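Side-chain contact in YfkN protein (Bacillus subtilis subsp. subtilis, PDB 3GVE), which belongs to the calcineurin-like phosphoesterase family and carries a manganese ion and a magnesium ion at neighbouring metal sites: residues Gln188-Asp191 with Asn197-Ile200. Residues are numbered along the deposited sequence; the frame is centred on the assembly and turned at random.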
ATOM      1  N   GLN A 188       8.806  -5.949  25.776  1.00 12.45           N
ATOM      2  CA  GLN A 188       8.849  -4.471  25.867  1.00 13.13           C
ATOM      3  C   GLN A 188       9.918  -3.964  24.895  1.00 12.37           C
ATOM      4  O   GLN A 188      10.735  -4.766  24.379  1.00 12.88           O
ATOM      5  CB  GLN A 188       9.263  -3.993  27.255  1.00 15.35           C
ATOM      6  CG  GLN A 188      10.693  -4.269  27.554  1.00 17.45           C
ATOM      7  CD  GLN A 188      11.100  -4.090  29.000  1.00 19.43           C
ATOM      8  OE1 GLN A 188      11.204  -5.053  29.743  1.00 21.35           O
ATOM      9  NE2 GLN A 188      11.390  -2.845  29.399  1.00 20.24           N
ATOM     10  N   VAL A 189       9.902  -2.682  24.567  1.00 11.59           N
ATOM     11  CA  VAL A 189      10.861  -2.183  23.597  1.00 11.26           C
ATOM     12  C   VAL A 189      11.594  -0.945  24.078  1.00 12.25           C
ATOM     13  O   VAL A 189      10.991   0.077  24.363  1.00 15.11           O
ATOM     14  CB  VAL A 189      10.198  -1.872  22.226  1.00 11.29           C
ATOM     15  CG1 VAL A 189      11.247  -1.471  21.202  1.00 11.41           C
ATOM     16  CG2 VAL A 189       9.387  -3.049  21.725  1.00 12.32           C
ATOM     17  N   GLN A 190      12.907  -1.068  24.144  1.00 11.05           N
ATOM     18  CA  GLN A 190      13.787  -0.015  24.572  1.00 10.86           C
ATOM     19  C   GLN A 190      13.943   1.026  23.462  1.00 11.15           C
ATOM     20  O   GLN A 190      13.945   0.703  22.273  1.00 11.32           O
ATOM     21  CB  GLN A 190      15.131  -0.639  24.941  1.00 11.76           C
ATOM     22  CG  GLN A 190      16.192   0.319  25.448  1.00 12.25           C
ATOM     23  CD  GLN A 190      17.508  -0.376  25.725  1.00 12.98           C
ATOM     24  OE1 GLN A 190      17.810  -1.405  25.143  1.00 13.98           O
ATOM     25  NE2 GLN A 190      18.310   0.210  26.604  1.00 14.74           N
ATOM     26  N   ASP A 191      14.062   2.278  23.881  1.00 11.66           N
ATOM     27  CA  ASP A 191      14.364   3.378  22.976  1.00 11.31           C
ATOM     28  C   ASP A 191      15.530   3.003  22.072  1.00 10.77           C
ATOM     29  O   ASP A 191      16.505   2.426  22.509  1.00 11.87           O
ATOM     30  CB  ASP A 191      14.723   4.637  23.777  1.00 12.03           C
ATOM     31  CG  ASP A 191      15.309   5.738  22.911  1.00 13.22           C
ATOM     32  OD1 ASP A 191      14.540   6.313  22.146  1.00 14.42           O
ATOM     33  OD2 ASP A 191      16.511   5.999  22.993  1.00 13.59           O
ATOM     34  N   ASN A 197      23.343   2.791  22.651  1.00 12.11           N
ATOM     35  CA  ASN A 197      24.346   3.191  23.619  1.00 13.88           C
ATOM     36  C   ASN A 197      24.676   2.082  24.628  1.00 13.86           C
ATOM     37  O   ASN A 197      25.770   2.011  25.100  1.00 14.96           O
ATOM     38  CB  ASN A 197      23.933   4.499  24.289  1.00 16.34           C
ATOM     39  CG  ASN A 197      24.212   5.700  23.417  1.00 19.79           C
ATOM     40  OD1 ASN A 197      25.064   5.663  22.565  1.00 21.17           O
ATOM     41  ND2 ASN A 197      23.492   6.767  23.655  1.00 22.59           N
ATOM     42  N   GLU A 198      23.720   1.214  24.905  1.00 13.73           N
ATOM     43  CA  GLU A 198      23.923   0.089  25.808  1.00 15.26           C
ATOM     44  C   GLU A 198      24.722  -1.012  25.124  1.00 15.03           C
ATOM     45  O   GLU A 198      25.556  -1.663  25.727  1.00 16.06           O
ATOM     46  CB  GLU A 198      22.551  -0.419  26.228  1.00 17.63           C
ATOM     47  CG  GLU A 198      22.478  -1.650  27.127  1.00 22.41           C
ATOM     48  CD  GLU A 198      21.024  -2.042  27.382  1.00 28.60           C
ATOM     49  OE1 GLU A 198      20.313  -1.297  28.050  1.00 30.25           O
ATOM     50  OE2 GLU A 198      20.583  -3.066  26.877  1.00 32.47           O
ATOM     51  N   THR A 199      24.461  -1.203  23.837  1.00 13.24           N
ATOM     52  CA  THR A 199      24.977  -2.365  23.119  1.00 12.93           C
ATOM     53  C   THR A 199      26.340  -2.169  22.431  1.00 12.48           C
ATOM     54  O   THR A 199      27.160  -3.052  22.440  1.00 13.97           O
ATOM     55  CB  THR A 199      23.918  -2.915  22.126  1.00 12.89           C
ATOM     56  OG1 THR A 199      22.696  -3.160  22.822  1.00 14.38           O
ATOM     57  CG2 THR A 199      24.391  -4.218  21.495  1.00 13.41           C
ATOM     58  N   ILE A 200      26.551  -1.015  21.824  1.00 12.87           N
ATOM     59  CA  ILE A 200      27.784  -0.723  21.116  1.00 13.04           C
ATOM     60  C   ILE A 200      29.065  -1.004  21.942  1.00 12.99           C
ATOM     61  O   ILE A 200      29.984  -1.541  21.432  1.00 12.64           O
ATOM     62  CB  ILE A 200      27.787   0.711  20.570  1.00 14.09           C
ATOM     63  CG1 ILE A 200      26.837   0.825  19.355  1.00 16.39           C
ATOM     64  CG2 ILE A 200      29.218   1.157  20.162  1.00 14.98           C
ATOM     65  CD1 ILE A 200      26.408   2.230  19.071  1.00 19.38           C
TER
HETATM   66  O   HOH W   1      19.802  -2.936  23.913  1.00 17.76           O
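Gln190 and Glu198 meet through the ends of their side chains, and one direct hydrogen bond joins them. Gln190 NE2 donates to Glu198 OE1 at 2.9 Å. The bond is bent. The amide nitrogen comes from above the carboxylate plane, 58° out of it. The two flat groups are turned 41° against each other. Both side chains are extended. In Gln190, CG lies anti to the backbone N (chi1 -179°) and the chain runs straight on. Together the two extended chains span the 10.2 Å from Gln190 CA to Glu198 CA, and they meet between the backbones.

A water makes the second link. It bridges Gln190 OE1, at 2.8 Å, and Thr199 OG1, at 3.1 Å. Both ends of the Gln190 amide are thus engaged by the helix, one directly and one through water, which should limit its rotation.

Charge enters through Lys135, which forms a salt bridge with Glu198 OE2 and a weak hydrogen bond with Gln190 OE1. The lysine probably offsets the carboxylate charge.

The contact lies at the surface. Asp191 is the N-cap of helix 192-205, its OD2 accepting from Glu194 N. Gln190, one residue before the cap, bonds to Glu198 in the second turn of that same helix. Just before it, strand 188-189 pairs antiparallel with strand 134-135.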